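Peptidase M16 domain protein (Alicyclobacillus acidocaldarius subsp. acidocaldarius DSM 446, PDB 4XEA) is a putative M16-like metallopeptidase that binds a metal ion and probably hydrolyses peptide bonds. Local coordinates at residues T21-P26 against V197-F202; E159-I164 against R228-E233. All coordinates share one frame; numbering follows the deposited sequence.

Contact 1. Residues T21-P26 against V197-F202; sequences TLMPRP and VIAGGF
F202 drives its ring like a wedge into a slot that both strands help to build. I198 CG2 lies 3.8 Å above one face, offset toward the rim, and P24 CB lies 4.2 Å above the opposite face. Edge-on, F202 CZ reaches L22 CB at 3.8 Å. A first torsion of 65° folds the ring back over the strands. With the ring cut back to an alanine, the slot between I198 and P24 is likely to be left unfilled and L22 CB without its aromatic neighbour. Beside the wedge, L22 CD2 nestles against I198 CD1 (3.5 Å), both side chains pointing toward helix 204-216. Strands 21-24 and 197-200 run parallel, with 1° between the directions of their short axes, as neighbours in the six-stranded sheet of this M16 fold: T21 O accepts I198 N, M23 N gives to I198 O, and M23 O accepts G200 N. On the other face, M23, a selenomethionine bent at chi3 (-84°), sends CE tightly onto V197 CG1 at 3.5 Å. Helix 367-379 lies there, touching T21, V197 and A199. G200 O is gripped from opposite faces of its carbonyl plane, by R25 N at 2.7 Å and F202 N at 3.0 Å.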
ATOM      1  N   THR A  21       9.299 -18.566 -15.889  1.00 48.57           N
ATOM      2  CA  THR A  21       8.183 -19.184 -15.164  1.00 48.80           C
ATOM      3  C   THR A  21       6.911 -18.425 -15.487  1.00 50.07           C
ATOM      4  O   THR A  21       6.844 -17.224 -15.235  1.00 49.06           O
ATOM      5  CB  THR A  21       8.418 -19.166 -13.645  1.00 47.87           C
ATOM      6  OG1 THR A  21       9.465 -20.121 -13.314  1.00 45.58           O
ATOM      7  CG2 THR A  21       7.130 -19.538 -12.899  1.00 46.62           C
ATOM      8  N   LEU A  22       5.923 -19.120 -16.056  1.00 51.34           N
ATOM      9  CA  LEU A  22       4.638 -18.532 -16.388  1.00 52.96           C
ATOM     10  C   LEU A  22       3.566 -19.140 -15.484  1.00 53.50           C
ATOM     11  O   LEU A  22       3.539 -20.351 -15.258  1.00 54.11           O
ATOM     12  CB  LEU A  22       4.267 -18.774 -17.857  1.00 55.20           C
ATOM     13  CG  LEU A  22       5.245 -18.347 -18.959  1.00 56.00           C
ATOM     14  CD1 LEU A  22       4.727 -18.790 -20.368  1.00 58.38           C
ATOM     15  CD2 LEU A  22       5.545 -16.852 -18.925  1.00 53.43           C
HETATM   16  N   MSE A  23       2.712 -18.283 -14.938  1.00 53.59           N
HETATM   17  CA  MSE A  23       1.589 -18.700 -14.099  1.00 54.76           C
HETATM   18  C   MSE A  23       0.266 -18.133 -14.643  1.00 56.06           C
HETATM   19  O   MSE A  23      -0.266 -17.152 -14.114  1.00 55.60           O
HETATM   20  CB  MSE A  23       1.823 -18.226 -12.651  1.00 54.02           C
HETATM   21  CG  MSE A  23       2.916 -18.999 -11.928  1.00 53.45           C
HETATM   22 SE   MSE A  23       3.331 -18.159 -10.218  0.83 55.86          SE
HETATM   23  CE  MSE A  23       4.594 -16.825 -10.889  1.00 44.30           C
ATOM     24  N   PRO A  24      -0.287 -18.752 -15.704  1.00 58.09           N
ATOM     25  CA  PRO A  24      -1.532 -18.239 -16.270  1.00 59.44           C
ATOM     26  C   PRO A  24      -2.729 -18.401 -15.319  1.00 60.81           C
ATOM     27  O   PRO A  24      -2.898 -19.448 -14.719  1.00 61.25           O
ATOM     28  CB  PRO A  24      -1.708 -19.081 -17.549  1.00 62.83           C
ATOM     29  CG  PRO A  24      -0.893 -20.321 -17.325  1.00 61.64           C
ATOM     30  CD  PRO A  24       0.252 -19.898 -16.461  1.00 59.01           C
ATOM     31  N   ARG A  25      -3.527 -17.341 -15.159  1.00 61.41           N
ATOM     32  CA  ARG A  25      -4.707 -17.327 -14.277  1.00 62.88           C
ATOM     33  C   ARG A  25      -5.790 -16.650 -15.095  1.00 64.96           C
ATOM     34  O   ARG A  25      -5.901 -15.429 -15.078  1.00 64.53           O
ATOM     35  CB  ARG A  25      -4.402 -16.563 -12.975  1.00 61.34           C
ATOM     36  CG  ARG A  25      -3.113 -17.030 -12.272  1.00 60.48           C
ATOM     37  CD  ARG A  25      -2.706 -16.111 -11.114  1.00 59.30           C
ATOM     38  NE  ARG A  25      -3.667 -16.193 -10.015  1.00 60.56           N
ATOM     39  CZ  ARG A  25      -3.880 -15.259  -9.088  1.00 60.01           C
ATOM     40  NH1 ARG A  25      -3.179 -14.129  -9.064  1.00 59.49           N
ATOM     41  NH2 ARG A  25      -4.816 -15.467  -8.167  1.00 58.49           N
ATOM     42  N   PRO A  26      -6.580 -17.445 -15.843  1.00 68.00           N
ATOM     43  CA  PRO A  26      -7.448 -16.904 -16.907  1.00 70.29           C
ATOM     44  C   PRO A  26      -8.589 -16.018 -16.427  1.00 72.04           C
ATOM     45  O   PRO A  26      -9.115 -15.216 -17.209  1.00 73.57           O
ATOM     46  CB  PRO A  26      -7.982 -18.158 -17.621  1.00 73.23           C
ATOM     47  CG  PRO A  26      -7.691 -19.320 -16.721  1.00 72.44           C
ATOM     48  CD  PRO A  26      -6.495 -18.920 -15.882  1.00 69.53           C
ATOM     49  N   VAL A 197       9.492 -13.900 -14.985  1.00 45.09           N
ATOM     50  CA  VAL A 197       8.358 -14.518 -14.272  1.00 45.00           C
ATOM     51  C   VAL A 197       7.112 -13.685 -14.572  1.00 45.84           C
ATOM     52  O   VAL A 197       7.155 -12.464 -14.519  1.00 44.41           O
ATOM     53  CB  VAL A 197       8.620 -14.640 -12.768  1.00 43.22           C
ATOM     54  CG1 VAL A 197       7.498 -15.344 -12.065  1.00 43.09           C
ATOM     55  CG2 VAL A 197       9.964 -15.430 -12.508  1.00 41.70           C
ATOM     56  N   ILE A 198       6.030 -14.369 -14.936  1.00 47.63           N
ATOM     57  CA  ILE A 198       4.793 -13.704 -15.377  1.00 48.97           C
ATOM     58  C   ILE A 198       3.614 -14.421 -14.753  1.00 50.02           C
ATOM     59  O   ILE A 198       3.533 -15.651 -14.819  1.00 50.91           O
ATOM     60  CB  ILE A 198       4.639 -13.752 -16.892  1.00 50.71           C
ATOM     61  CG1 ILE A 198       5.931 -13.328 -17.576  1.00 50.59           C
ATOM     62  CG2 ILE A 198       3.462 -12.832 -17.383  1.00 52.02           C
ATOM     63  CD1 ILE A 198       5.850 -13.368 -19.094  1.00 51.14           C
ATOM     64  N   ALA A 199       2.702 -13.658 -14.153  1.00 50.89           N
ATOM     65  CA  ALA A 199       1.462 -14.212 -13.604  1.00 51.06           C
ATOM     66  C   ALA A 199       0.263 -13.354 -13.999  1.00 52.38           C
ATOM     67  O   ALA A 199       0.345 -12.119 -14.084  1.00 51.10           O
ATOM     68  CB  ALA A 199       1.527 -14.374 -12.095  1.00 49.79           C
ATOM     69  N   GLY A 200      -0.842 -14.039 -14.278  1.00 53.05           N
ATOM     70  CA  GLY A 200      -2.111 -13.362 -14.510  1.00 54.98           C
ATOM     71  C   GLY A 200      -2.864 -13.833 -15.739  1.00 57.23           C
ATOM     72  O   GLY A 200      -2.701 -14.985 -16.191  1.00 57.43           O
ATOM     73  N   GLY A 201      -3.692 -12.937 -16.276  1.00 58.96           N
ATOM     74  CA  GLY A 201      -4.638 -13.265 -17.369  1.00 61.72           C
ATOM     75  C   GLY A 201      -4.044 -13.259 -18.767  1.00 63.25           C
ATOM     76  O   GLY A 201      -4.366 -12.410 -19.566  1.00 65.64           O
ATOM     77  N   PHE A 202      -3.172 -14.212 -19.061  1.00 63.48           N
ATOM     78  CA  PHE A 202      -2.547 -14.322 -20.396  1.00 65.16           C
ATOM     79  C   PHE A 202      -2.547 -15.770 -20.859  1.00 66.51           C
ATOM     80  O   PHE A 202      -2.679 -16.683 -20.044  1.00 66.61           O
ATOM     81  CB  PHE A 202      -1.107 -13.823 -20.356  1.00 62.94           C
ATOM     82  CG  PHE A 202      -0.189 -14.678 -19.476  1.00 61.01           C
ATOM     83  CD1 PHE A 202      -0.175 -14.530 -18.088  1.00 57.50           C
ATOM     84  CD2 PHE A 202       0.624 -15.649 -20.046  1.00 59.05           C
ATOM     85  CE1 PHE A 202       0.634 -15.331 -17.296  1.00 57.67           C
ATOM     86  CE2 PHE A 202       1.457 -16.448 -19.251  1.00 58.41           C
ATOM     87  CZ  PHE A 202       1.462 -16.285 -17.873  1.00 57.36           C
TER

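Contact 2. Residues E159-I164 against R228-E233; sequences EHPVRI and RLYPEE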
ATOM      1  N   GLU A 159      32.699  -3.471   6.911  1.00 39.72           N
ATOM      2  CA  GLU A 159      33.276  -3.425   5.548  1.00 42.14           C
ATOM      3  C   GLU A 159      32.289  -3.846   4.449  1.00 39.65           C
ATOM      4  O   GLU A 159      32.478  -3.470   3.309  1.00 39.55           O
ATOM      5  CB  GLU A 159      34.442  -4.432   5.391  1.00 44.16           C
ATOM      6  CG  GLU A 159      35.614  -4.293   6.243  1.00 51.81           C
ATOM      7  CD  GLU A 159      36.208  -5.678   6.647  1.00 57.82           C
ATOM      8  OE1 GLU A 159      36.702  -6.443   5.762  1.00 58.57           O
ATOM      9  OE2 GLU A 159      36.200  -5.958   7.881  1.00 59.98           O
ATOM     10  N   HIS A 160      31.308  -4.694   4.769  1.00 37.80           N
ATOM     11  CA  HIS A 160      30.360  -5.194   3.789  1.00 37.12           C
ATOM     12  C   HIS A 160      29.689  -4.017   3.018  1.00 37.26           C
ATOM     13  O   HIS A 160      29.319  -3.019   3.639  1.00 36.99           O
ATOM     14  CB  HIS A 160      29.294  -6.060   4.460  1.00 35.56           C
ATOM     15  CG  HIS A 160      28.513  -6.907   3.499  1.00 36.25           C
ATOM     16  ND1 HIS A 160      27.623  -6.377   2.589  1.00 36.02           N
ATOM     17  CD2 HIS A 160      28.545  -8.246   3.264  1.00 36.02           C
ATOM     18  CE1 HIS A 160      27.116  -7.352   1.855  1.00 36.91           C
ATOM     19  NE2 HIS A 160      27.658  -8.495   2.240  1.00 36.68           N
ATOM     20  N   PRO A 161      29.568  -4.115   1.672  1.00 37.30           N
ATOM     21  CA  PRO A 161      28.941  -3.039   0.904  1.00 38.90           C
ATOM     22  C   PRO A 161      27.522  -2.637   1.288  1.00 38.37           C
ATOM     23  O   PRO A 161      27.111  -1.511   0.948  1.00 39.17           O
ATOM     24  CB  PRO A 161      28.920  -3.602  -0.528  1.00 39.09           C
ATOM     25  CG  PRO A 161      30.094  -4.507  -0.585  1.00 39.05           C
ATOM     26  CD  PRO A 161      30.121  -5.147   0.772  1.00 38.78           C
ATOM     27  N   VAL A 162      26.795  -3.507   1.992  1.00 37.58           N
ATOM     28  CA  VAL A 162      25.441  -3.214   2.440  1.00 37.96           C
ATOM     29  C   VAL A 162      25.417  -1.925   3.303  1.00 39.20           C
ATOM     30  O   VAL A 162      24.371  -1.312   3.507  1.00 40.51           O
ATOM     31  CB  VAL A 162      24.805  -4.412   3.169  1.00 37.43           C
ATOM     32  CG1 VAL A 162      25.456  -4.620   4.566  1.00 37.01           C
ATOM     33  CG2 VAL A 162      23.242  -4.233   3.296  1.00 40.50           C
ATOM     34  N   ARG A 163      26.568  -1.509   3.790  1.00 38.11           N
ATOM     35  CA  ARG A 163      26.647  -0.306   4.613  1.00 40.92           C
ATOM     36  C   ARG A 163      26.567   1.000   3.833  1.00 42.46           C
ATOM     37  O   ARG A 163      26.428   2.067   4.433  1.00 43.82           O
ATOM     38  CB  ARG A 163      27.895  -0.333   5.482  1.00 40.86           C
ATOM     39  CG  ARG A 163      29.197  -0.109   4.806  1.00 40.33           C
ATOM     40  CD  ARG A 163      30.360  -0.421   5.754  1.00 44.11           C
ATOM     41  NE  ARG A 163      30.280   0.381   7.006  1.00 45.92           N
ATOM     42  CZ  ARG A 163      30.586   1.681   7.136  1.00 51.17           C
ATOM     43  NH1 ARG A 163      31.015   2.421   6.109  1.00 52.03           N
ATOM     44  NH2 ARG A 163      30.421   2.265   8.307  1.00 51.44           N
ATOM     45  N   ILE A 164      26.684   0.905   2.507  1.00 42.51           N
ATOM     46  CA  ILE A 164      26.489   2.016   1.584  1.00 44.31           C
ATOM     47  C   ILE A 164      25.093   1.941   0.980  1.00 44.66           C
ATOM     48  O   ILE A 164      24.632   0.869   0.579  1.00 43.17           O
ATOM     49  CB  ILE A 164      27.528   1.966   0.463  1.00 44.74           C
ATOM     50  CG1 ILE A 164      28.923   1.880   1.097  1.00 46.92           C
ATOM     51  CG2 ILE A 164      27.462   3.237  -0.426  1.00 45.97           C
ATOM     52  CD1 ILE A 164      29.296   3.096   1.930  1.00 50.46           C
ATOM     53  N   ARG A 228      31.842 -14.029  -7.228  1.00 38.13           N
ATOM     54  CA  ARG A 228      31.377 -12.912  -6.382  1.00 39.18           C
ATOM     55  C   ARG A 228      32.421 -12.693  -5.286  1.00 38.74           C
ATOM     56  O   ARG A 228      32.803 -13.646  -4.603  1.00 38.17           O
ATOM     57  CB  ARG A 228      30.028 -13.224  -5.742  1.00 39.94           C
ATOM     58  CG  ARG A 228      28.971 -13.791  -6.675  1.00 43.87           C
ATOM     59  CD  ARG A 228      27.998 -12.798  -7.139  1.00 40.69           C
ATOM     60  NE  ARG A 228      27.201 -13.288  -8.273  1.00 39.11           N
ATOM     61  CZ  ARG A 228      26.275 -12.547  -8.859  1.00 41.05           C
ATOM     62  NH1 ARG A 228      26.018 -11.334  -8.369  1.00 38.03           N
ATOM     63  NH2 ARG A 228      25.590 -13.012  -9.905  1.00 38.03           N
ATOM     64  N   LEU A 229      32.927 -11.465  -5.145  1.00 38.30           N
ATOM     65  CA  LEU A 229      33.973 -11.182  -4.168  1.00 38.60           C
ATOM     66  C   LEU A 229      33.477 -10.233  -3.054  1.00 39.98           C
ATOM     67  O   LEU A 229      33.084  -9.084  -3.340  1.00 38.56           O
ATOM     68  CB  LEU A 229      35.186 -10.584  -4.868  1.00 39.97           C
ATOM     69  CG  LEU A 229      35.830 -11.482  -5.931  1.00 39.85           C
ATOM     70  CD1 LEU A 229      36.877 -10.704  -6.715  1.00 40.10           C
ATOM     71  CD2 LEU A 229      36.453 -12.763  -5.274  1.00 40.80           C
ATOM     72  N   TYR A 230      33.504 -10.739  -1.820  1.00 45.09           N
ATOM     73  CA  TYR A 230      32.917 -10.102  -0.627  1.00 44.68           C
ATOM     74  C   TYR A 230      33.932 -10.219   0.516  1.00 46.08           C
ATOM     75  O   TYR A 230      34.708 -11.183   0.544  1.00 45.26           O
ATOM     76  CB  TYR A 230      31.610 -10.782  -0.234  1.00 43.48           C
ATOM     77  CG  TYR A 230      30.473 -10.396  -1.146  1.00 45.28           C
ATOM     78  CD1 TYR A 230      29.681  -9.281  -0.874  1.00 49.17           C
ATOM     79  CD2 TYR A 230      30.211 -11.108  -2.297  1.00 48.10           C
ATOM     80  CE1 TYR A 230      28.642  -8.912  -1.728  1.00 50.06           C
ATOM     81  CE2 TYR A 230      29.176 -10.744  -3.161  1.00 48.73           C
ATOM     82  CZ  TYR A 230      28.416  -9.639  -2.881  1.00 50.29           C
ATOM     83  OH  TYR A 230      27.384  -9.288  -3.741  1.00 56.31           O
ATOM     84  N   PRO A 231      33.977  -9.206   1.416  1.00 46.35           N
ATOM     85  CA  PRO A 231      34.951  -9.204   2.523  1.00 46.48           C
ATOM     86  C   PRO A 231      34.584 -10.152   3.664  1.00 44.88           C
ATOM     87  O   PRO A 231      33.443 -10.582   3.804  1.00 41.47           O
ATOM     88  CB  PRO A 231      34.938  -7.743   3.003  1.00 46.92           C
ATOM     89  CG  PRO A 231      33.465  -7.318   2.771  1.00 46.51           C
ATOM     90  CD  PRO A 231      33.053  -8.043   1.473  1.00 45.89           C
ATOM     91  N   GLU A 232      35.567 -10.455   4.505  1.00 45.15           N
ATOM     92  CA  GLU A 232      35.316 -11.196   5.749  1.00 45.61           C
ATOM     93  C   GLU A 232      34.754 -10.309   6.869  1.00 43.38           C
ATOM     94  O   GLU A 232      35.451  -9.874   7.763  1.00 46.85           O
ATOM     95  CB  GLU A 232      36.632 -11.872   6.216  1.00 47.10           C
ATOM     96  CG  GLU A 232      37.096 -12.904   5.186  1.00 52.76           C
ATOM     97  CD  GLU A 232      38.405 -13.628   5.537  1.00 60.75           C
ATOM     98  OE1 GLU A 232      39.107 -13.214   6.491  1.00 64.79           O
ATOM     99  OE2 GLU A 232      38.747 -14.603   4.812  1.00 66.94           O
ATOM    100  N   GLU A 233      33.475 -10.125   6.872  1.00 41.27           N
ATOM    101  CA  GLU A 233      32.848  -9.236   7.797  1.00 38.94           C
ATOM    102  C   GLU A 233      32.863  -9.857   9.234  1.00 39.39           C
ATOM    103  O   GLU A 233      32.420 -10.986   9.407  1.00 37.18           O
ATOM    104  CB  GLU A 233      31.429  -9.015   7.310  1.00 37.52           C
ATOM    105  CG  GLU A 233      30.589  -8.192   8.210  1.00 36.57           C
ATOM    106  CD  GLU A 233      31.037  -6.714   8.266  1.00 35.59           C
ATOM    107  OE1 GLU A 233      31.589  -6.194   7.272  1.00 37.40           O
ATOM    108  OE2 GLU A 233      30.809  -6.124   9.324  1.00 37.42           O
TER
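Y230 meets H160 obliquely: H160 NE2 lies 3.8 Å from Y230 CD1, the planes differ by 29°, and ring centroids 5.6 Å apart mean that the rings are slid past one another with little overlap. Each polar end is held elsewhere, Y230 OH by D43 and H160 NE2 by T312. The other ring nitrogen, H160 ND1, accepts V162 N in the ring plane at 3.0 Å, which ties the imidazole to its own 3-10 turn. Next, P231 fits its ring against the backbone of the first segment, with CG 3.9 Å from H160 CA. Its CD meets P161 CD at 4.2 Å, and its CB lies beside E159 OE1, the two side chains sliding past each other. E232 has its CB directed away from 159-164 and is the centre of an inverse gamma turn leading to E233. There the bend at chi2 (69°) brings OE1 back to take two consecutive amides on its syn side, E159 N at 3.0 Å and H160 N at 2.9 Å, the latter 32° out of the carboxylate plane. E233 OE2 pairs with K258 and accepts H158 N; K258 probably offsets the charge of E233, which would ease its nearness to the E159 carboxylate. Leading toward strand 241-246, an outer strand of the five-stranded sheet, the loop through 230-233 is probably part of the link between the halves, consistent with the clam shape of M16 peptidases.

In the fold
Contacts 1 and 2 lie on opposite sides of the chain's centre, their centres 37 Å apart and their nearest atoms about 16 Å apart, so they do not touch. Their segments nevertheless alternate along the chain: 159-164 precedes 197-202, and 228-233 follows it. Contact 1 joins two strands within one sheet, whereas contact 2 lies at the passage between the halves, with K258 and T312 supplied by the second. Helix 367-379 also packs on contact 1, so both places bring the halves together. H61 and H65 fall in the H-x-x-E-H sequence of M16 peptidases and bind nickel with E136, probably at the catalytic metal position; both contacts are made by other parts of the fold.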